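Ankyrin-repeat protein B (Legionella pneumophila, PDB 5K34) hijacks the host ubiquitin-proteasome system as a bacterial F-box effector, with its ankyrin domain, the part described here, probably binding partner proteins. Local coordinates at residues Glu9-Gly12 with Asn13-Val16; Asn21-Glu24 with Glu25-Ile29; Asn45-Pro48 with Leu49-Ala52; Arg104-Ile107 with Arg108-Glu112. All coordinates share one frame; numbering follows the deposited sequence. Where two conformers were deposited one is given.

Contact 1. Residues Glu9-Gly12 with Asn13-Val16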
ATOM      1  N   GLU A   9       6.847  14.336   8.627  1.00 12.09           N
ATOM      2  CA  GLU A   9       6.885  13.476   9.798  1.00 12.49           C
ATOM      3  C   GLU A   9       5.664  12.576   9.836  1.00 11.36           C
ATOM      4  O   GLU A   9       5.777  11.376  10.075  1.00 11.16           O
ATOM      5  CB  GLU A   9       6.983  14.315  11.084  1.00 15.90           C
ATOM      6  CG  GLU A   9       6.836  13.552  12.399  1.00 21.92           C
ATOM      7  CD  GLU A   9       6.819  14.437  13.659  1.00 32.49           C
ATOM      8  OE1 GLU A   9       6.514  15.658  13.562  1.00 38.40           O
ATOM      9  OE2 GLU A   9       7.124  13.885  14.746  1.00 33.55           O
ATOM     10  N   LEU A  10       4.472  13.143   9.562  1.00 10.94           N
ATOM     11  CA  LEU A  10       3.266  12.332   9.483  1.00 10.95           C
ATOM     12  C   LEU A  10       3.363  11.287   8.380  1.00  9.51           C
ATOM     13  O   LEU A  10       2.932  10.150   8.617  1.00  9.37           O
ATOM     14  CB  LEU A  10       2.031  13.206   9.248  1.00 12.90           C
ATOM     15  CG  LEU A  10       1.539  14.088  10.422  1.00 15.76           C
ATOM     16  CD1 LEU A  10       0.486  15.064   9.909  1.00 17.11           C
ATOM     17  CD2 LEU A  10       0.991  13.211  11.517  1.00 18.10           C
ATOM     18  N   TRP A  11       3.880  11.660   7.223  1.00  9.35           N
ATOM     19  CA  TRP A  11       3.988  10.682   6.126  1.00  8.85           C
ATOM     20  C   TRP A  11       4.885   9.502   6.540  1.00  7.72           C
ATOM     21  O   TRP A  11       4.546   8.343   6.277  1.00  7.70           O
ATOM     22  CB  TRP A  11       4.541  11.336   4.858  1.00  8.98           C
ATOM     23  CG  TRP A  11       4.621  10.373   3.707  1.00  8.78           C
ATOM     24  CD1 TRP A  11       5.663   9.540   3.393  1.00  8.90           C
ATOM     25  CD2 TRP A  11       3.598  10.125   2.757  1.00  8.95           C
ATOM     26  NE1 TRP A  11       5.336   8.790   2.287  1.00  8.86           N
ATOM     27  CE2 TRP A  11       4.085   9.141   1.856  1.00  8.80           C
ATOM     28  CE3 TRP A  11       2.310  10.649   2.553  1.00  9.48           C
ATOM     29  CZ2 TRP A  11       3.328   8.680   0.781  1.00  9.73           C
ATOM     30  CZ3 TRP A  11       1.553  10.162   1.480  1.00 11.17           C
ATOM     31  CH2 TRP A  11       2.071   9.215   0.606  1.00 10.77           C
ATOM     32  N   GLY A  12       6.042   9.794   7.138  1.00  7.96           N
ATOM     33  CA  GLY A  12       6.909   8.691   7.568  1.00  8.04           C
ATOM     34  C   GLY A  12       6.242   7.786   8.577  1.00  7.88           C
ATOM     35  O   GLY A  12       6.356   6.557   8.487  1.00  7.73           O
ATOM     36  N   ASN A  13       5.505   8.379   9.521  1.00  7.94           N
ATOM     37  CA  ASN A  13       4.783   7.577  10.510  1.00  7.72           C
ATOM     38  C   ASN A  13       3.655   6.775   9.853  1.00  7.17           C
ATOM     39  O   ASN A  13       3.349   5.650  10.284  1.00  7.96           O
ATOM     40  CB  ASN A  13       4.205   8.497  11.596  1.00  8.55           C
ATOM     41  CG  ASN A  13       5.256   9.007  12.526  1.00  9.71           C
ATOM     42  OD1 ASN A  13       6.377   8.501  12.585  1.00 11.05           O
ATOM     43  ND2 ASN A  13       4.901  10.026  13.301  1.00 11.03           N
ATOM     44  N   LEU A  14       3.032   7.342   8.814  1.00  7.02           N
ATOM     45  CA  LEU A  14       1.982   6.653   8.030  1.00  7.28           C
ATOM     46  C   LEU A  14       2.543   5.429   7.335  1.00  7.04           C
ATOM     47  O   LEU A  14       1.921   4.364   7.312  1.00  7.32           O
ATOM     48  CB  LEU A  14       1.422   7.624   7.020  1.00  8.24           C
ATOM     49  CG  LEU A  14       0.436   7.119   5.990  1.00  8.84           C
ATOM     50  CD1 LEU A  14      -0.816   6.566   6.656  1.00 10.12           C
ATOM     51  CD2 LEU A  14       0.105   8.244   5.017  1.00  9.79           C
ATOM     52  N   MET A  15       3.703   5.521   6.684  1.00  7.37           N
ATOM     53  CA  MET A  15       4.374   4.383   6.059  1.00  6.98           C
ATOM     54  C   MET A  15       4.624   3.285   7.091  1.00  6.44           C
ATOM     55  O   MET A  15       4.365   2.094   6.815  1.00  7.19           O
ATOM     56  CB  MET A  15       5.679   4.827   5.422  1.00  9.11           C
ATOM     57  CG  MET A  15       5.463   5.734   4.206  1.00  9.74           C
ATOM     58  SD  MET A  15       4.685   4.954   2.794  1.00  9.69           S
ATOM     59  CE  MET A  15       6.079   3.975   2.180  1.00 11.28           C
ATOM     60  N   VAL A  16       5.156   3.614   8.285  1.00  6.48           N
ATOM     61  CA  VAL A  16       5.375   2.599   9.313  1.00  6.79           C
ATOM     62  C   VAL A  16       4.065   1.969   9.814  1.00  6.69           C
ATOM     63  O   VAL A  16       3.979   0.740   9.990  1.00  7.08           O
ATOM     64  CB  VAL A  16       6.196   3.184  10.470  1.00  7.40           C
ATOM     65  CG1 VAL A  16       6.248   2.212  11.651  1.00  8.23           C
ATOM     66  CG2 VAL A  16       7.604   3.488   9.985  1.00  8.20           C
TER
HETATM   67  O   HOH W   1       6.850  11.217  15.245  1.00 20.81           O
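Helix 5-19, the first helix of the chain, carries a Met-aromatic contact one turn long, between the indole of Trp11 and the thioether of Met15. The anti position of Trp11 CG relative to the backbone N (chi1 -178°) carries the indole forward, where Met15 can reach it. Met15 folds back to meet the ring, bent at both chi2 and chi3. Its CG comes within 3.6 Å of Trp11 NE1, and Met15 SD sits 4.6 Å from the centroid of the five-membered ring, at 45° to the ring normal, so the sulfur approaches at a slant. Leu14 CD2 meets the six-membered ring, 4.1 Å from Trp11 CE3. Under these side chains the backbone keeps regular helical bonds, among them Met15 N to Trp11 O at 3.0 Å. Trp11 also stacks on the ring of His43, and both Trp11 and Met15 rest on Pro48, while Leu14 packs against Val26 and Ile29 of the next helix.

The polar flank of the same turns is built differently. Glu9 and Asn13 run side by side, with carboxylate and amide planes 56° apart, and a water joins them: it donates to Glu9 OE2 at 2.7 Å and accepts from Asn13 ND2 at 3.0 Å.

The chemistry is that of an amphipathic helix. Aromatic, sulfur and aliphatic groups mesh by dispersion where helices 23-30 and 48-54 approach, whereas the exposed carboxylate and amide meet through water, which probably softens the charge of Glu9.

Contact 2. Residues Asn21-Glu24 with Glu25-Ile29; sequences NNLE and EVKKI. With SO4 (sulfate ion), chain C.
Asn22 caps the start of helix 23-30, and Glu25 is the residue it holds. Glu25 N donates to Asn22 OD1 at 3.1 Å, with the donor well above the plane of the amide rather than on a lone pair. The amide reaches the helix end because Asn22 CG stands anti to its backbone N (chi1 -166°), and it also lies against Glu25 CB, 3.5 Å from OD1.

Val26 follows, and its N takes the Asn22 carbonyl at 2.9 Å in an almost straight bond lying in the carbonyl plane. One residue thus satisfies two successive amides of the first turn, one by side chain and one by backbone.

Lys27 N bonds to Leu23 O, and the extended lysine chain crosses Leu23 obliquely, CE 3.8 Å from Leu23 CG. Both side chains touch Tyr63 of helix 58-67. Lys28 N closes the next turn on Glu24 O.

Asn21, with positive phi, is the C-prime residue of the Schellman motif that ends helix 5-19, directly before the N-cap Asn22. OD1 bonds Thr60 OG1; ND2 bonds Gln59 OE1 and a sulfate ion, probably from the crystallisation liquor, that Gln59 NE2 shares: O2 lies 2.9 Å from Asn21 ND2, N-H...O 172°.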
ATOM      1  N   ASN A  21       0.521  -2.934   9.721  1.00  6.84           N
ATOM      2  CA  ASN A  21      -0.902  -3.301   9.800  1.00  6.76           C
ATOM      3  C   ASN A  21      -1.616  -2.570  10.926  1.00  6.96           C
ATOM      4  O   ASN A  21      -2.660  -3.036  11.399  1.00  7.74           O
ATOM      5  CB  ASN A  21      -1.101  -4.821   9.913  1.00  7.38           C
ATOM      6  CG  ASN A  21      -2.360  -5.338   9.195  1.00  7.19           C
ATOM      7  OD1 ASN A  21      -2.970  -4.684   8.350  1.00  7.43           O
ATOM      8  ND2 ASN A  21      -2.702  -6.594   9.503  1.00  8.59           N
ATOM      9  N   ASN A  22      -1.082  -1.427  11.341  1.00  7.11           N
ATOM     10  CA  ASN A  22      -1.719  -0.616  12.364  1.00  7.53           C
ATOM     11  C   ASN A  22      -2.706   0.331  11.723  1.00  7.04           C
ATOM     12  O   ASN A  22      -2.472   1.555  11.545  1.00  7.24           O
ATOM     13  CB  ASN A  22      -0.680   0.127  13.202  1.00  8.81           C
ATOM     14  CG  ASN A  22      -1.299   0.696  14.483  1.00  9.73           C
ATOM     15  OD1 ASN A  22      -2.502   0.937  14.552  1.00  9.93           O
ATOM     16  ND2 ASN A  22      -0.488   0.939  15.496  1.00 13.44           N
ATOM     17  N   LEU A  23      -3.847  -0.233  11.326  1.00  7.41           N
ATOM     18  CA  LEU A  23      -4.863   0.510  10.581  1.00  7.98           C
ATOM     19  C   LEU A  23      -5.461   1.646  11.436  1.00  8.11           C
ATOM     20  O   LEU A  23      -5.775   2.716  10.916  1.00  8.15           O
ATOM     21  CB  LEU A  23      -5.959  -0.407  10.063  1.00  7.95           C
ATOM     22  CG  LEU A  23      -7.035   0.272   9.241  1.00  8.53           C
ATOM     23  CD1 LEU A  23      -6.508   1.043   8.029  1.00  9.39           C
ATOM     24  CD2 LEU A  23      -8.030  -0.783   8.777  1.00  9.26           C
ATOM     25  N   GLU A  24      -5.614   1.384  12.728  1.00  8.61           N
ATOM     26  CA  GLU A  24      -6.126   2.477  13.603  1.00 10.08           C
ATOM     27  C   GLU A  24      -5.225   3.734  13.532  1.00  9.49           C
ATOM     28  O   GLU A  24      -5.728   4.850  13.398  1.00 10.05           O
ATOM     29  CB  GLU A  24      -6.225   1.967  15.053  1.00 13.69           C
ATOM     30  CG  GLU A  24      -7.268   0.892  15.281  1.00 19.97           C
ATOM     31  CD  GLU A  24      -7.084   0.175  16.647  1.00 31.06           C
ATOM     32  OE1 GLU A  24      -6.143   0.503  17.434  1.00 39.95           O
ATOM     33  OE2 GLU A  24      -7.897  -0.748  16.937  1.00 31.17           O
ATOM     34  N   GLU A  25      -3.901   3.545  13.575  1.00  9.10           N
ATOM     35  CA  GLU A  25      -2.980   4.671  13.488  1.00  8.90           C
ATOM     36  C   GLU A  25      -2.938   5.254  12.097  1.00  8.81           C
ATOM     37  O   GLU A  25      -2.923   6.483  11.959  1.00  9.07           O
ATOM     38  CB  GLU A  25      -1.590   4.228  13.944  1.00  9.95           C
ATOM     39  CG  GLU A  25      -0.563   5.338  13.970  1.00 11.18           C
ATOM     40  CD  GLU A  25      -0.841   6.419  15.017  1.00 13.98           C
ATOM     41  OE1 GLU A  25      -1.730   6.235  15.879  1.00 14.60           O
ATOM     42  OE2 GLU A  25      -0.127   7.449  14.993  1.00 16.38           O
ATOM     43  N   VAL A  26      -2.953   4.409  11.041  1.00  8.80           N
ATOM     44  CA  VAL A  26      -3.196   4.926   9.626  0.50  8.03           C
ATOM     45  C   VAL A  26      -4.417   5.868   9.568  1.00  8.12           C
ATOM     46  O   VAL A  26      -4.324   6.969   9.047  1.00  8.37           O
ATOM     47  CB  VAL A  26      -3.394   3.755   8.635  0.50  7.03           C
ATOM     48  CG1 VAL A  26      -3.889   4.265   7.262  0.50  7.90           C
ATOM     49  CG2 VAL A  26      -2.101   2.955   8.463  0.50  5.23           C
ATOM     50  N   LYS A  27      -5.556   5.418  10.100  1.00  8.75           N
ATOM     51  CA  LYS A  27      -6.786   6.234  10.029  1.00  9.41           C
ATOM     52  C   LYS A  27      -6.610   7.559  10.775  1.00  9.63           C
ATOM     53  O   LYS A  27      -7.054   8.609  10.298  1.00 10.40           O
ATOM     54  CB  LYS A  27      -7.961   5.438  10.598  1.00  9.29           C
ATOM     55  CG  LYS A  27      -8.446   4.345   9.676  1.00 10.05           C
ATOM     56  CD  LYS A  27      -9.506   3.487  10.403  1.00 12.68           C
ATOM     57  CE  LYS A  27     -10.168   2.420   9.536  1.00 13.76           C
ATOM     58  NZ  LYS A  27     -11.116   1.521  10.268  1.00 17.68           N
ATOM     59  N   LYS A  28      -5.966   7.483  11.928  1.00  9.53           N
ATOM     60  CA  LYS A  28      -5.716   8.735  12.702  0.50 10.26           C
ATOM     61  C   LYS A  28      -4.868   9.724  11.957  1.00 10.23           C
ATOM     62  O   LYS A  28      -5.133  10.970  11.976  1.00 11.14           O
ATOM     63  CB  LYS A  28      -5.023   8.410  14.018  0.50 11.05           C
ATOM     64  CG  LYS A  28      -5.924   7.826  15.067  0.50 13.50           C
ATOM     65  CD  LYS A  28      -5.143   7.674  16.362  0.50 17.99           C
ATOM     66  CE  LYS A  28      -4.130   8.800  16.469  0.50 20.83           C
ATOM     67  NZ  LYS A  28      -4.577  10.015  17.253  0.50 28.28           N
ATOM     68  N   ILE A  29      -3.835   9.252  11.262  1.00  9.51           N
ATOM     69  CA  ILE A  29      -2.980  10.144  10.488  1.00 10.07           C
ATOM     70  C   ILE A  29      -3.726  10.696   9.282  1.00 10.73           C
ATOM     71  O   ILE A  29      -3.616  11.905   8.961  1.00 12.21           O
ATOM     72  CB  ILE A  29      -1.679   9.424  10.069  1.00  9.85           C
ATOM     73  CG1 ILE A  29      -0.840   9.102  11.296  1.00  9.63           C
ATOM     74  CG2 ILE A  29      -0.918  10.269   9.032  1.00 10.63           C
ATOM     75  CD1 ILE A  29       0.281   8.107  11.021  1.00 10.15           C
TER
HETATM   76  S   SO4 C 202      -2.255  -9.503  11.700  0.80 20.72           S
HETATM   77  O1  SO4 C 202      -2.400  -9.930  13.135  1.00 23.79           O
HETATM   78  O2  SO4 C 202      -1.411  -8.215  11.601  1.00 22.50           O
HETATM   79  O3  SO4 C 202      -1.675 -10.603  10.873  1.00 25.25           O
HETATM   80  O4  SO4 C 202      -3.577  -9.345  11.035  1.00 18.50           O

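Contact 3. Residues Asn45-Pro48 with Leu49-Ala52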
ATOM      1  N   ASN A  45       8.495   8.103  -4.429  1.00  7.72           N
ATOM      2  CA  ASN A  45       7.304   7.703  -5.182  1.00  8.27           C
ATOM      3  C   ASN A  45       6.587   6.471  -4.599  1.00  7.74           C
ATOM      4  O   ASN A  45       5.849   5.788  -5.302  1.00  8.12           O
ATOM      5  CB  ASN A  45       7.600   7.527  -6.687  1.00  9.28           C
ATOM      6  CG  ASN A  45       7.652   8.851  -7.397  1.00 10.80           C
ATOM      7  OD1 ASN A  45       8.580   9.041  -8.277  1.00 15.56           O
ATOM      8  ND2 ASN A  45       6.764   9.707  -7.125  1.00  9.66           N
ATOM      9  N   ARG A  46       6.769   6.256  -3.296  1.00  7.24           N
ATOM     10  CA  ARG A  46       6.043   5.179  -2.618  1.00  7.33           C
ATOM     11  C   ARG A  46       4.755   5.693  -2.003  1.00  7.43           C
ATOM     12  O   ARG A  46       4.566   6.897  -1.788  1.00  8.48           O
ATOM     13  CB  ARG A  46       6.925   4.551  -1.506  1.00  7.72           C
ATOM     14  CG  ARG A  46       8.357   4.233  -1.936  1.00  8.29           C
ATOM     15  CD  ARG A  46       9.038   3.296  -0.961  1.00  8.27           C
ATOM     16  NE  ARG A  46       8.701   1.915  -1.286  1.00  8.17           N
ATOM     17  CZ  ARG A  46       8.545   0.946  -0.391  1.00  8.29           C
ATOM     18  NH1 ARG A  46       8.224  -0.279  -0.801  1.00  8.77           N
ATOM     19  NH2 ARG A  46       8.668   1.187   0.921  1.00  8.57           N
ATOM     20  N   THR A  47       3.845   4.758  -1.678  1.00  7.44           N
ATOM     21  CA  THR A  47       2.626   5.113  -0.935  1.00  7.07           C
ATOM     22  C   THR A  47       2.467   4.126   0.219  1.00  6.85           C
ATOM     23  O   THR A  47       3.126   3.079   0.236  1.00  7.47           O
ATOM     24  CB  THR A  47       1.369   4.962  -1.824  1.00  8.01           C
ATOM     25  OG1 THR A  47       1.179   3.582  -2.152  1.00  8.42           O
ATOM     26  CG2 THR A  47       1.463   5.834  -3.097  1.00  8.63           C
ATOM     27  N   PRO A  48       1.544   4.403   1.151  1.00  6.90           N
ATOM     28  CA  PRO A  48       1.274   3.452   2.213  1.00  7.28           C
ATOM     29  C   PRO A  48       0.625   2.184   1.703  1.00  6.99           C
ATOM     30  O   PRO A  48       0.611   1.177   2.423  1.00  7.12           O
ATOM     31  CB  PRO A  48       0.356   4.215   3.182  1.00  8.69           C
ATOM     32  CG  PRO A  48      -0.212   5.330   2.374  1.00  9.52           C
ATOM     33  CD  PRO A  48       0.919   5.714   1.408  1.00  7.96           C
ATOM     34  N   LEU A  49       0.064   2.175   0.485  1.00  7.17           N
ATOM     35  CA  LEU A  49      -0.421   0.908  -0.089  1.00  7.21           C
ATOM     36  C   LEU A  49       0.753  -0.025  -0.336  1.00  7.25           C
ATOM     37  O   LEU A  49       0.686  -1.206   0.022  1.00  7.31           O
ATOM     38  CB  LEU A  49      -1.208   1.181  -1.368  1.00  7.80           C
ATOM     39  CG  LEU A  49      -1.722  -0.053  -2.117  1.00  7.64           C
ATOM     40  CD1 LEU A  49      -2.612  -0.938  -1.215  1.00  8.59           C
ATOM     41  CD2 LEU A  49      -2.485   0.361  -3.374  1.00  8.37           C
ATOM     42  N   LEU A  50       1.868   0.474  -0.912  1.00  7.76           N
ATOM     43  CA  LEU A  50       3.082  -0.322  -1.041  1.00  8.49           C
ATOM     44  C   LEU A  50       3.623  -0.767   0.267  1.00  7.98           C
ATOM     45  O   LEU A  50       4.072  -1.907   0.441  1.00  8.83           O
ATOM     46  CB  LEU A  50       4.194   0.421  -1.772  1.00 11.54           C
ATOM     47  CG  LEU A  50       4.204   0.528  -3.260  1.00 13.01           C
ATOM     48  CD1 LEU A  50       5.554   1.135  -3.697  1.00 12.49           C
ATOM     49  CD2 LEU A  50       4.041  -0.873  -3.929  1.00 12.76           C
ATOM     50  N   ALA A  51       3.648   0.147   1.253  1.00  7.67           N
ATOM     51  CA  ALA A  51       4.141  -0.177   2.587  1.00  7.24           C
ATOM     52  C   ALA A  51       3.341  -1.323   3.193  1.00  6.83           C
ATOM     53  O   ALA A  51       3.921  -2.268   3.750  1.00  7.39           O
ATOM     54  CB  ALA A  51       4.103   1.041   3.484  1.00  8.05           C
ATOM     55  N   ALA A  52       2.006  -1.244   3.109  1.00  6.31           N
ATOM     56  CA  ALA A  52       1.176  -2.307   3.630  1.00  6.28           C
ATOM     57  C   ALA A  52       1.458  -3.605   2.932  1.00  6.30           C
ATOM     58  O   ALA A  52       1.605  -4.634   3.609  1.00  7.01           O
ATOM     59  CB  ALA A  52      -0.302  -1.914   3.520  1.00  6.66           C
TER
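Arg46 sets its guanidinium beside Leu50, just where the loop enters helix 48-54. The chain of Arg46 turns at chi3 (85°), and Leu50 CB lies over one face of the guanidinium, with NE 4.0 Å from Leu50 CD1; the two side chains cross at about a right angle. The charged end is held by two carboxylates in salt bridges, NE by Asp76 and NH1 by Glu54 of the same helix.

Thr47 comes next, as N-cap. With chi1 at 66° its OG1 stands between its own N and carbonyl carbon, facing the first turn. From there it accepts two bonds, both weak: Leu50 N at 3.4 Å and Leu49 N at 3.2 Å, the latter strongly bent. Its carbonyl does better, taking Ala51 N at 3.1 Å in the carbonyl plane.

Pro48 opens the helix proper. Its O accepts from Ala52 N at 2.9 Å, the donor lying above the carbonyl plane, while its ring packs on Ala18 of helix 5-19 and on Leu64 of helix 58-67.

Thr47-Pro48-Leu49 reads as the start of the ankyrin TPLH signature, with Leu50 in the histidine place. In this buried helix start proline has no N-H to satisfy and one hydroxyl offers weak bonds to the amides of Leu49 and Leu50; against that stands the cost of Thr47 N, buried with no partner in the model.

Contact 4. Residues Arg104-Ile107 with Arg108-Glu112; sequences RALI and RGMQE
Ile107 and Gln111 lie side by side one turn apart on helix 97-112, the last helix of the chain, and point the same way.

Hydrogen bonding here belongs to the backbone. Arg108 N reaches Arg104 O, Gly109 N reaches Ala105 O and Met110 N reaches Leu106 O, each at 2.9 Å. Gln111 N completes the run on Ile107 O, with its donor nearly along the C=O axis. Glu112 N, bonded to Arg108 O, continues the series to the end of the helix.

Van der Waals contact does the rest. Gln111 is extended beyond CG, which lays its amide alongside the isoleucine branch: OE1 is 3.6 Å from Ile107 CG2, and the methylene CG is 3.4 Å from Ile107 O. Met110 also runs straight out. Its first torsion (chi1 -69°) places CG beside the backbone N, and from there CG passes 3.3 Å from Leu106 O. The terminal CE of Met110 meets Leu106 CD2 more loosely, at 4.4 Å. Arg108 touches the preceding turn through its CB, against Arg104 O.

The apolar groups face two other helices. Ile107 lies on Leu86 and Met110 on Ile83, both of helix 82-91, where Arg104 and Gln111 also touch Leu90 and Lys87. Leu106 touches Tyr58 and Asn62 of helix 58-67, and Met110 reaches Trp65 there, so helix 97-112 packs against both helices in a fold that has no strands.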
ATOM      1  N   ARG A 104      -3.233 -13.085  -4.168  1.00  9.18           N
ATOM      2  CA  ARG A 104      -3.944 -13.310  -5.383  1.00  9.66           C
ATOM      3  C   ARG A 104      -5.240 -12.509  -5.463  1.00  8.80           C
ATOM      4  O   ARG A 104      -5.601 -11.940  -6.512  1.00  9.49           O
ATOM      5  CB  ARG A 104      -4.201 -14.822  -5.519  1.00 13.36           C
ATOM      6  CG  ARG A 104      -3.093 -15.620  -6.179  1.00 21.13           C
ATOM      7  CD  ARG A 104      -3.471 -17.086  -6.594  1.00 29.35           C
ATOM      8  NE  ARG A 104      -2.285 -17.798  -7.154  1.00 36.33           N
ATOM      9  CZ  ARG A 104      -1.440 -18.591  -6.482  1.00 38.64           C
ATOM     10  NH1 ARG A 104      -1.635 -18.854  -5.201  1.00 45.19           N
ATOM     11  NH2 ARG A 104      -0.392 -19.150  -7.108  1.00 39.19           N
ATOM     12  N   ALA A 105      -5.977 -12.464  -4.357  1.00  8.47           N
ATOM     13  CA  ALA A 105      -7.235 -11.714  -4.316  1.00  8.41           C
ATOM     14  C   ALA A 105      -6.988 -10.206  -4.527  1.00  7.53           C
ATOM     15  O   ALA A 105      -7.790  -9.549  -5.219  1.00  8.28           O
ATOM     16  CB  ALA A 105      -7.938 -11.965  -2.995  1.00  9.50           C
ATOM     17  N   LEU A 106      -5.915  -9.676  -3.950  1.00  7.16           N
ATOM     18  CA  LEU A 106      -5.579  -8.257  -4.149  1.00  7.79           C
ATOM     19  C   LEU A 106      -5.137  -7.998  -5.602  1.00  7.12           C
ATOM     20  O   LEU A 106      -5.582  -6.975  -6.162  1.00  7.77           O
ATOM     21  CB  LEU A 106      -4.494  -7.817  -3.160  1.00  8.46           C
ATOM     22  CG  LEU A 106      -4.940  -7.524  -1.765  1.00  9.89           C
ATOM     23  CD1 LEU A 106      -3.813  -7.565  -0.761  1.00 11.42           C
ATOM     24  CD2 LEU A 106      -5.633  -6.155  -1.698  1.00 12.74           C
ATOM     25  N   ILE A 107      -4.338  -8.861  -6.182  1.00  7.06           N
ATOM     26  CA  ILE A 107      -3.971  -8.705  -7.592  1.00  7.51           C
ATOM     27  C   ILE A 107      -5.201  -8.682  -8.462  1.00  7.67           C
ATOM     28  O   ILE A 107      -5.368  -7.823  -9.329  1.00  8.03           O
ATOM     29  CB  ILE A 107      -3.000  -9.797  -8.061  1.00  7.79           C
ATOM     30  CG1 ILE A 107      -1.653  -9.672  -7.328  1.00  8.75           C
ATOM     31  CG2 ILE A 107      -2.811  -9.719  -9.578  1.00  8.33           C
ATOM     32  CD1 ILE A 107      -0.793 -10.895  -7.443  1.00  8.80           C
ATOM     33  N   ARG A 108      -6.105  -9.619  -8.208  1.00  8.03           N
ATOM     34  CA  ARG A 108      -7.312  -9.725  -8.996  1.00  9.01           C
ATOM     35  C   ARG A 108      -8.156  -8.506  -8.889  1.00  8.18           C
ATOM     36  O   ARG A 108      -8.648  -7.938  -9.893  1.00  8.89           O
ATOM     37  CB  ARG A 108      -8.068 -11.005  -8.574  1.00 10.93           C
ATOM     38  CG  ARG A 108      -9.332 -11.217  -9.411  1.00 13.58           C
ATOM     39  CD  ARG A 108     -10.263 -12.263  -8.814  1.00 17.43           C
ATOM     40  NE  ARG A 108     -10.769 -11.791  -7.511  1.00 21.78           N
ATOM     41  CZ  ARG A 108     -11.585 -10.739  -7.283  1.00 29.50           C
ATOM     42  NH1 ARG A 108     -12.125  -9.961  -8.254  1.00 25.74           N
ATOM     43  NH2 ARG A 108     -11.888 -10.445  -6.011  1.00 40.14           N
ATOM     44  N   GLY A 109      -8.365  -8.021  -7.669  1.00  8.21           N
ATOM     45  CA  GLY A 109      -9.140  -6.840  -7.494  1.00  7.84           C
ATOM     46  C   GLY A 109      -8.510  -5.642  -8.200  1.00  8.11           C
ATOM     47  O   GLY A 109      -9.202  -4.872  -8.888  1.00  9.31           O
ATOM     48  N   MET A 110      -7.206  -5.454  -8.062  1.00  7.37           N
ATOM     49  CA  MET A 110      -6.556  -4.327  -8.681  1.00  7.47           C
ATOM     50  C   MET A 110      -6.572  -4.406 -10.207  1.00  7.16           C
ATOM     51  O   MET A 110      -6.782  -3.360 -10.838  1.00  8.02           O
ATOM     52  CB  MET A 110      -5.121  -4.214  -8.202  1.00  9.00           C
ATOM     53  CG  MET A 110      -5.037  -3.791  -6.716  1.00  9.77           C
ATOM     54  SD  MET A 110      -3.322  -3.715  -6.150  1.00 10.80           S
ATOM     55  CE  MET A 110      -3.583  -3.399  -4.418  1.00 11.68           C
ATOM     56  N   GLN A 111      -6.365  -5.584 -10.784  1.00  7.16           N
ATOM     57  CA  GLN A 111      -6.328  -5.687 -12.240  1.00  6.94           C
ATOM     58  C   GLN A 111      -7.717  -5.639 -12.856  1.00  7.00           C
ATOM     59  O   GLN A 111      -7.891  -5.152 -13.977  1.00  7.65           O
ATOM     60  CB  GLN A 111      -5.631  -6.963 -12.652  1.00  6.90           C
ATOM     61  CG  GLN A 111      -4.147  -6.975 -12.343  1.00  6.98           C
ATOM     62  CD  GLN A 111      -3.434  -8.110 -13.032  1.00  7.65           C
ATOM     63  OE1 GLN A 111      -3.880  -9.239 -12.983  1.00  8.31           O
ATOM     64  NE2 GLN A 111      -2.325  -7.811 -13.715  1.00  8.24           N
ATOM     65  N   GLU A 112      -8.710  -6.178 -12.159  1.00  6.78           N
ATOM     66  CA  GLU A 112     -10.013  -6.507 -12.797  1.00  7.29           C
ATOM     67  C   GLU A 112     -11.162  -5.638 -12.376  1.00  7.80           C
ATOM     68  O   GLU A 112     -12.139  -5.515 -13.138  1.00  8.70           O
ATOM     69  CB  GLU A 112     -10.347  -7.996 -12.634  1.00  8.06           C
ATOM     70  CG  GLU A 112      -9.208  -8.854 -13.169  1.00  8.67           C
ATOM     71  CD  GLU A 112      -9.447 -10.352 -13.146  1.00  8.81           C
ATOM     72  OE1 GLU A 112     -10.610 -10.806 -13.275  1.00  9.57           O
ATOM     73  OE2 GLU A 112      -8.439 -11.089 -13.101  1.00 10.45           O
TER

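Overall arrangement
From the N terminus the four contacts follow in series; none nests in or crosses another, and each is a local turn that closes no long loop. Contact 1 lies in helix 5-19 and contact 2 begins helix 23-30, the next in the chain; the two meet where Ile29 CD1 approaches Leu14 N at 3.6 Å. Contact 3, near the centre of the chain, starts helix 48-54 and touches contact 1 through Trp11 CZ2 and Arg46 O, 3.4 Å apart. Contact 4, in helix 97-112, meets contact 3 through Leu49 CD2 and Met110 CE. Contacts 1 and 4 stand on opposite sides of the chain's centre, about 26 Å between their own centres, with contact 3 linking them.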